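Local coordinates for protein GCN5-related N-acetyltransferase (Brucella melitensis biovar Abortus 2308, PDB 3TCV) that probably transfers an acetyl group from acetyl-CoA to an amine, as a GCN5-related N-acetyltransferase, perhaps acting on protein N-termini or arylamines, at residues F156-N170 with N200-W213. Residues are numbered along the deposited sequence; the frame is centred on the assembly and turned at random.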
loop_
_atom_site.group_PDB
_atom_site.type_symbol
_atom_site.label_atom_id
_atom_site.label_comp_id
_atom_site.label_asym_id
_atom_site.label_seq_id
_atom_site.Cartn_x
_atom_site.Cartn_y
_atom_site.Cartn_z
ATOM N N PHE B 156 8.254 -7.079 -16.613
ATOM C CA PHE B 156 7.614 -6.425 -17.746
ATOM C C PHE B 156 7.587 -7.285 -19.004
ATOM O O PHE B 156 6.531 -7.489 -19.555
ATOM C CB PHE B 156 8.272 -5.079 -18.038
ATOM C CG PHE B 156 7.950 -4.020 -17.012
ATOM C CD1 PHE B 156 6.634 -3.656 -16.763
ATOM C CD2 PHE B 156 8.941 -3.385 -16.321
ATOM C CE1 PHE B 156 6.318 -2.671 -15.821
ATOM C CE2 PHE B 156 8.642 -2.419 -15.370
ATOM C CZ PHE B 156 7.335 -2.056 -15.129
ATOM N N ASP B 157 8.736 -7.788 -19.434
ATOM C CA ASP B 157 8.779 -8.586 -20.661
ATOM C C ASP B 157 8.208 -9.985 -20.523
ATOM O O ASP B 157 7.730 -10.541 -21.525
ATOM C CB ASP B 157 10.211 -8.711 -21.198
ATOM C CG ASP B 157 10.740 -7.426 -21.782
ATOM O OD1 ASP B 157 9.963 -6.501 -22.101
ATOM O OD2 ASP B 157 11.973 -7.352 -21.931
ATOM N N VAL B 158 8.294 -10.596 -19.347
ATOM C CA VAL B 158 7.785 -11.972 -19.195
ATOM C C VAL B 158 6.409 -11.989 -18.528
ATOM O O VAL B 158 5.472 -12.539 -19.079
ATOM C CB VAL B 158 8.779 -12.893 -18.464
ATOM C CG1 VAL B 158 8.190 -14.288 -18.263
ATOM C CG2 VAL B 158 10.074 -12.974 -19.259
ATOM N N LEU B 159 6.291 -11.417 -17.341
ATOM C CA LEU B 159 5.009 -11.422 -16.612
ATOM C C LEU B 159 3.954 -10.459 -17.170
ATOM O O LEU B 159 2.754 -10.680 -17.007
ATOM C CB LEU B 159 5.255 -11.167 -15.128
ATOM C CG LEU B 159 6.097 -12.176 -14.331
ATOM C CD1 LEU B 159 6.133 -11.742 -12.867
ATOM C CD2 LEU B 159 5.554 -13.596 -14.457
ATOM N N GLY B 160 4.390 -9.403 -17.843
ATOM C CA GLY B 160 3.487 -8.426 -18.457
ATOM C C GLY B 160 2.771 -7.561 -17.435
ATOM O O GLY B 160 1.624 -7.169 -17.637
ATOM N N TYR B 161 3.464 -7.232 -16.341
ATOM C CA TYR B 161 2.866 -6.368 -15.308
ATOM C C TYR B 161 2.792 -4.897 -15.752
ATOM O O TYR B 161 3.378 -4.505 -16.780
ATOM C CB TYR B 161 3.623 -6.532 -13.988
ATOM C CG TYR B 161 3.216 -7.729 -13.163
ATOM C CD1 TYR B 161 3.064 -7.628 -11.775
ATOM C CD2 TYR B 161 3.004 -8.969 -13.740
ATOM C CE1 TYR B 161 2.709 -8.722 -11.011
ATOM C CE2 TYR B 161 2.646 -10.070 -12.979
ATOM C CZ TYR B 161 2.500 -9.956 -11.616
ATOM O OH TYR B 161 2.150 -11.051 -10.840
ATOM N N ARG B 162 2.002 -4.101 -15.016
ATOM C CA ARG B 162 1.684 -2.719 -15.378
ATOM C C ARG B 162 2.461 -1.706 -14.532
ATOM O O ARG B 162 2.581 -0.556 -14.904
ATOM C CB ARG B 162 0.198 -2.407 -15.096
ATOM C CG ARG B 162 -0.831 -3.268 -15.760
ATOM C CD ARG B 162 -2.211 -2.668 -15.557
ATOM N NE ARG B 162 -2.356 -1.420 -16.305
ATOM C CZ ARG B 162 -2.945 -0.307 -15.855
ATOM N NH1 ARG B 162 -3.452 -0.230 -14.620
ATOM N NH2 ARG B 162 -2.992 0.754 -16.632
ATOM N N ARG B 163 2.871 -2.125 -13.338
ATOM C CA ARG B 163 3.401 -1.216 -12.312
ATOM C C ARG B 163 4.400 -1.968 -11.443
ATOM O O ARG B 163 4.095 -3.069 -10.900
ATOM C CB ARG B 163 2.228 -0.681 -11.462
ATOM C CG ARG B 163 2.592 0.100 -10.199
ATOM C CD ARG B 163 1.374 0.464 -9.347
ATOM N NE ARG B 163 1.822 1.031 -8.067
ATOM C CZ ARG B 163 2.320 2.252 -7.899
ATOM N NH1 ARG B 163 2.294 3.130 -8.869
ATOM N NH2 ARG B 163 2.768 2.633 -6.712
ATOM N N TYR B 164 5.600 -1.392 -11.318
ATOM C CA TYR B 164 6.733 -2.004 -10.605
ATOM C C TYR B 164 7.199 -1.009 -9.544
ATOM O O TYR B 164 7.508 0.146 -9.854
ATOM C CB TYR B 164 7.819 -2.288 -11.630
ATOM C CG TYR B 164 9.087 -2.947 -11.152
ATOM C CD1 TYR B 164 9.067 -4.148 -10.463
ATOM C CD2 TYR B 164 10.321 -2.385 -11.439
ATOM C CE1 TYR B 164 10.255 -4.750 -10.083
ATOM C CE2 TYR B 164 11.512 -2.981 -11.069
ATOM C CZ TYR B 164 11.466 -4.172 -10.383
ATOM O OH TYR B 164 12.643 -4.784 -10.007
ATOM N N GLU B 165 7.135 -1.423 -8.282
ATOM C CA GLU B 165 7.276 -0.491 -7.180
ATOM C C GLU B 165 8.593 -0.604 -6.439
ATOM O O GLU B 165 9.164 -1.706 -6.308
ATOM C CB GLU B 165 6.157 -0.713 -6.149
ATOM C CG GLU B 165 4.745 -0.510 -6.650
ATOM C CD GLU B 165 3.679 -0.988 -5.693
ATOM O OE1 GLU B 165 2.634 -0.328 -5.673
ATOM O OE2 GLU B 165 3.858 -2.040 -4.999
ATOM N N TRP B 166 9.001 0.529 -5.874
ATOM C CA TRP B 166 10.105 0.648 -4.915
ATOM C C TRP B 166 9.602 1.447 -3.733
ATOM O O TRP B 166 8.958 2.467 -3.903
ATOM C CB TRP B 166 11.257 1.377 -5.577
ATOM C CG TRP B 166 12.518 1.532 -4.763
ATOM C CD1 TRP B 166 12.751 2.369 -3.680
ATOM C CD2 TRP B 166 13.811 0.892 -5.040
ATOM N NE1 TRP B 166 14.066 2.252 -3.247
ATOM C CE2 TRP B 166 14.735 1.365 -4.018
ATOM C CE3 TRP B 166 14.258 -0.056 -5.964
ATOM C CZ2 TRP B 166 16.066 0.928 -3.972
ATOM C CZ3 TRP B 166 15.588 -0.479 -5.897
ATOM C CH2 TRP B 166 16.469 0.005 -4.929
ATOM N N GLU B 167 9.829 0.962 -2.516
ATOM C CA GLU B 167 9.505 1.742 -1.313
ATOM C C GLU B 167 10.667 1.615 -0.345
ATOM O O GLU B 167 11.341 0.555 -0.266
ATOM C CB GLU B 167 8.188 1.294 -0.644
ATOM C CG GLU B 167 8.017 -0.215 -0.511
ATOM C CD GLU B 167 7.144 -0.676 0.644
ATOM O OE1 GLU B 167 6.595 -1.809 0.524
ATOM O OE2 GLU B 167 7.026 0.028 1.675
ATOM N N CYS B 168 10.920 2.693 0.357
ATOM C CA CYS B 168 11.958 2.750 1.364
ATOM C C CYS B 168 11.613 3.802 2.418
ATOM O O CYS B 168 10.704 4.608 2.244
ATOM C CB CYS B 168 13.311 3.099 0.704
ATOM S SG CYS B 168 13.373 4.713 -0.118
ATOM N N HIS B 169 12.323 3.755 3.539
ATOM C CA HIS B 169 12.249 4.798 4.542
ATOM C C HIS B 169 12.573 6.094 3.858
ATOM O O HIS B 169 13.570 6.188 3.090
ATOM C CB HIS B 169 13.262 4.478 5.657
ATOM C CG HIS B 169 12.974 5.123 6.994
ATOM N ND1 HIS B 169 12.886 6.446 7.155
ATOM C CD2 HIS B 169 12.819 4.564 8.262
ATOM C CE1 HIS B 169 12.654 6.731 8.452
ATOM N NE2 HIS B 169 12.619 5.581 9.128
ATOM N N ASN B 170 11.787 7.119 4.123
ATOM C CA ASN B 170 12.034 8.398 3.544
ATOM C C ASN B 170 13.393 8.992 3.985
ATOM O O ASN B 170 13.968 9.786 3.262
ATOM C CB ASN B 170 10.922 9.344 3.896
ATOM C CG ASN B 170 10.995 10.615 3.119
ATOM O OD1 ASN B 170 11.082 10.584 1.875
ATOM N ND2 ASN B 170 10.941 11.740 3.815
ATOM N N ASN B 200 10.046 5.642 13.990
ATOM C CA ASN B 200 9.055 5.950 12.962
ATOM C C ASN B 200 9.625 5.748 11.572
ATOM O O ASN B 200 10.805 6.001 11.340
ATOM C CB ASN B 200 8.611 7.388 13.066
ATOM C CG ASN B 200 7.646 7.747 11.970
ATOM O OD1 ASN B 200 6.535 7.213 11.944
ATOM N ND2 ASN B 200 8.047 8.662 11.070
ATOM N N ARG B 201 8.784 5.266 10.659
ATOM C CA ARG B 201 9.128 5.228 9.249
ATOM C C ARG B 201 8.017 5.897 8.462
ATOM O O ARG B 201 6.880 5.438 8.506
ATOM C CB ARG B 201 9.273 3.802 8.754
ATOM C CG ARG B 201 9.381 3.725 7.219
ATOM C CD ARG B 201 9.849 2.373 6.719
ATOM N NE ARG B 201 9.433 2.108 5.329
ATOM C CZ ARG B 201 9.970 1.189 4.531
ATOM N NH1 ARG B 201 9.437 0.964 3.343
ATOM N NH2 ARG B 201 11.016 0.475 4.929
ATOM N N ASP B 202 8.360 6.985 7.771
ATOM C CA ASP B 202 7.538 7.486 6.691
ATOM C C ASP B 202 8.063 6.791 5.442
ATOM O O ASP B 202 9.284 6.784 5.218
ATOM C CB ASP B 202 7.700 8.982 6.522
ATOM C CG ASP B 202 7.382 9.771 7.778
ATOM O OD1 ASP B 202 6.523 9.394 8.602
ATOM O OD2 ASP B 202 8.028 10.833 7.932
ATOM N N THR B 203 7.171 6.216 4.641
ATOM C CA THR B 203 7.583 5.492 3.435
ATOM C C THR B 203 7.478 6.349 2.179
ATOM O O THR B 203 6.409 6.827 1.858
ATOM C CB THR B 203 6.750 4.212 3.261
ATOM O OG1 THR B 203 7.010 3.321 4.363
ATOM C CG2 THR B 203 7.092 3.540 1.924
ATOM N N ALA B 204 8.601 6.481 1.467
ATOM C CA ALA B 204 8.706 7.053 0.125
ATOM C C ALA B 204 8.411 5.957 -0.895
ATOM O O ALA B 204 9.038 4.878 -0.872
ATOM C CB ALA B 204 10.118 7.596 -0.097
ATOM N N TRP B 205 7.473 6.247 -1.791
ATOM C CA TRP B 205 7.019 5.357 -2.878
ATOM C C TRP B 205 7.417 5.870 -4.232
ATOM O O TRP B 205 7.287 7.068 -4.529
ATOM C CB TRP B 205 5.490 5.265 -2.872
ATOM C CG TRP B 205 4.930 4.465 -1.737
ATOM C CD1 TRP B 205 4.427 4.942 -0.535
ATOM C CD2 TRP B 205 4.812 3.005 -1.658
ATOM N NE1 TRP B 205 4.033 3.901 0.269
ATOM C CE2 TRP B 205 4.219 2.717 -0.357
ATOM C CE3 TRP B 205 5.103 1.949 -2.515
ATOM C CZ2 TRP B 205 3.946 1.423 0.051
ATOM C CZ3 TRP B 205 4.837 0.646 -2.084
ATOM C CH2 TRP B 205 4.257 0.402 -0.829
ATOM N N PHE B 206 7.846 4.940 -5.080
ATOM C CA PHE B 206 8.270 5.228 -6.436
ATOM C C PHE B 206 7.782 4.090 -7.318
ATOM O O PHE B 206 7.622 2.959 -6.852
ATOM C CB PHE B 206 9.795 5.278 -6.571
ATOM C CG PHE B 206 10.535 6.104 -5.542
ATOM C CD1 PHE B 206 11.103 7.319 -5.887
ATOM C CD2 PHE B 206 10.779 5.598 -4.267
ATOM C CE1 PHE B 206 11.830 8.058 -4.958
ATOM C CE2 PHE B 206 11.474 6.338 -3.332
ATOM C CZ PHE B 206 12.001 7.568 -3.676
ATOM N N SER B 207 7.638 4.364 -8.610
ATOM C CA SER B 207 7.183 3.353 -9.541
ATOM C C SER B 207 7.748 3.512 -10.938
ATOM O O SER B 207 8.105 4.626 -11.378
ATOM C CB SER B 207 5.675 3.329 -9.629
ATOM O OG SER B 207 5.137 4.446 -10.324
ATOM N N VAL B 208 7.814 2.381 -11.620
ATOM C CA VAL B 208 8.053 2.319 -13.058
ATOM C C VAL B 208 6.775 1.706 -13.663
ATOM O O VAL B 208 6.324 0.649 -13.223
ATOM C CB VAL B 208 9.290 1.482 -13.433
ATOM C CG1 VAL B 208 9.413 1.318 -14.938
ATOM C CG2 VAL B 208 10.556 2.153 -12.917
ATOM N N LEU B 209 6.199 2.395 -14.642
ATOM C CA LEU B 209 5.043 1.897 -15.405
ATOM C C LEU B 209 5.468 1.120 -16.635
ATOM O O LEU B 209 6.558 1.330 -17.179
ATOM C CB LEU B 209 4.158 3.062 -15.861
ATOM C CG LEU B 209 3.613 3.988 -14.778
ATOM C CD1 LEU B 209 2.628 4.956 -15.454
ATOM C CD2 LEU B 209 2.994 3.201 -13.633
ATOM N N ASP B 210 4.605 0.224 -17.093
ATOM C CA ASP B 210 4.880 -0.519 -18.329
ATOM C C ASP B 210 5.231 0.409 -19.512
ATOM O O ASP B 210 6.107 0.102 -20.331
ATOM C CB ASP B 210 3.743 -1.501 -18.659
ATOM C CG ASP B 210 2.357 -0.854 -18.715
ATOM O OD1 ASP B 210 2.208 0.381 -18.561
ATOM O OD2 ASP B 210 1.394 -1.625 -18.952
ATOM N N SER B 211 4.599 1.576 -19.573
ATOM C CA SER B 211 4.881 2.548 -20.647
ATOM C C SER B 211 6.270 3.206 -20.544
ATOM O O SER B 211 6.783 3.748 -21.537
ATOM C CB SER B 211 3.800 3.628 -20.668
ATOM O OG SER B 211 3.745 4.320 -19.435
ATOM N N GLU B 212 6.865 3.156 -19.350
ATOM C CA GLU B 212 8.195 3.709 -19.070
ATOM C C GLU B 212 9.331 2.710 -19.276
ATOM O O GLU B 212 10.500 3.103 -19.402
ATOM C CB GLU B 212 8.218 4.251 -17.640
ATOM C CG GLU B 212 7.281 5.456 -17.524
ATOM C CD GLU B 212 7.058 5.918 -16.102
ATOM O OE1 GLU B 212 7.246 5.133 -15.146
ATOM O OE2 GLU B 212 6.677 7.080 -15.946
ATOM N N TRP B 213 8.979 1.433 -19.313
ATOM C CA TRP B 213 9.961 0.349 -19.332
ATOM C C TRP B 213 10.796 0.331 -20.603
ATOM O O TRP B 213 12.002 0.186 -20.523
ATOM C CB TRP B 213 9.266 -0.993 -19.081
ATOM C CG TRP B 213 10.016 -2.204 -19.553
ATOM C CD1 TRP B 213 9.589 -3.139 -20.495
ATOM C CD2 TRP B 213 11.344 -2.675 -19.123
ATOM N NE1 TRP B 213 10.521 -4.120 -20.663
ATOM C CE2 TRP B 213 11.599 -3.902 -19.869
ATOM C CE3 TRP B 213 12.303 -2.219 -18.239
ATOM C CZ2 TRP B 213 12.772 -4.623 -19.721
ATOM C CZ3 TRP B 213 13.490 -2.960 -18.094
ATOM C CH2 TRP B 213 13.714 -4.133 -18.830
HETATM O O HOH W 1 -1.301 -1.385 -18.950
HETATM O O HOH W 2 10.896 -1.079 2.175
HETATM O O HOH W 3 10.657 10.902 6.526
#
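The F156 phenyl and W213 indole planes are tilted by only 24° but offset, with little overlap. F156 CB sits over one indole face, 3.5 Å from the centroid of the W213 five-membered ring. W213 CB covers one face of the F156 phenyl, and V208 O lies at that ring's edge. D157 OD1 takes the indole edge: W213 NE1 donates to it at 2.8 Å, nearly straight, in the ring plane but above the carboxylate plane. W205 carries E167 CB and T203 CG2 over one face. E167 CG stands between its backbone N and carbonyl carbon (chi1 45°), and the extended chain crosses the six-membered ring. Its OE2 forms a salt bridge with R201 NH1 at 3.1 Å. One face of the R201 guanidinium rests on the C168-H169 peptide, and T203 OG1 accepts from R201 NE at 2.9 Å in the guanidinium plane. H169 has two conformers. In one, R201 CA and CG lie over one imidazole face, and a bent, less certain bond runs from NE2 to N200 O, tilted from the ring plane. W166 O and C168 SG approach the F206 ring edge.

Paired backbone bonds join Y164 to V208, W166 to F206 and C168 to A204. D210 N to R162 O continues the ladder at one end. There a water links R162 NE to D210 OD2, and R162 NH1 also bonds N200 OD1 of the second subunit.

The parallel strands 126-134 and 163-169 are probably the pair that splays apart in GNAT folds to admit acetyl-CoA. This antiparallel pairing lies on the far side of 163-169, and 185-196 flanks 199-209. W166, C168 and F206 face helix 173-182; Y164 and W213 pack on helix 142-158. On the other sheet face, R163 and S207 hydrogen-bond to R191 of the second subunit.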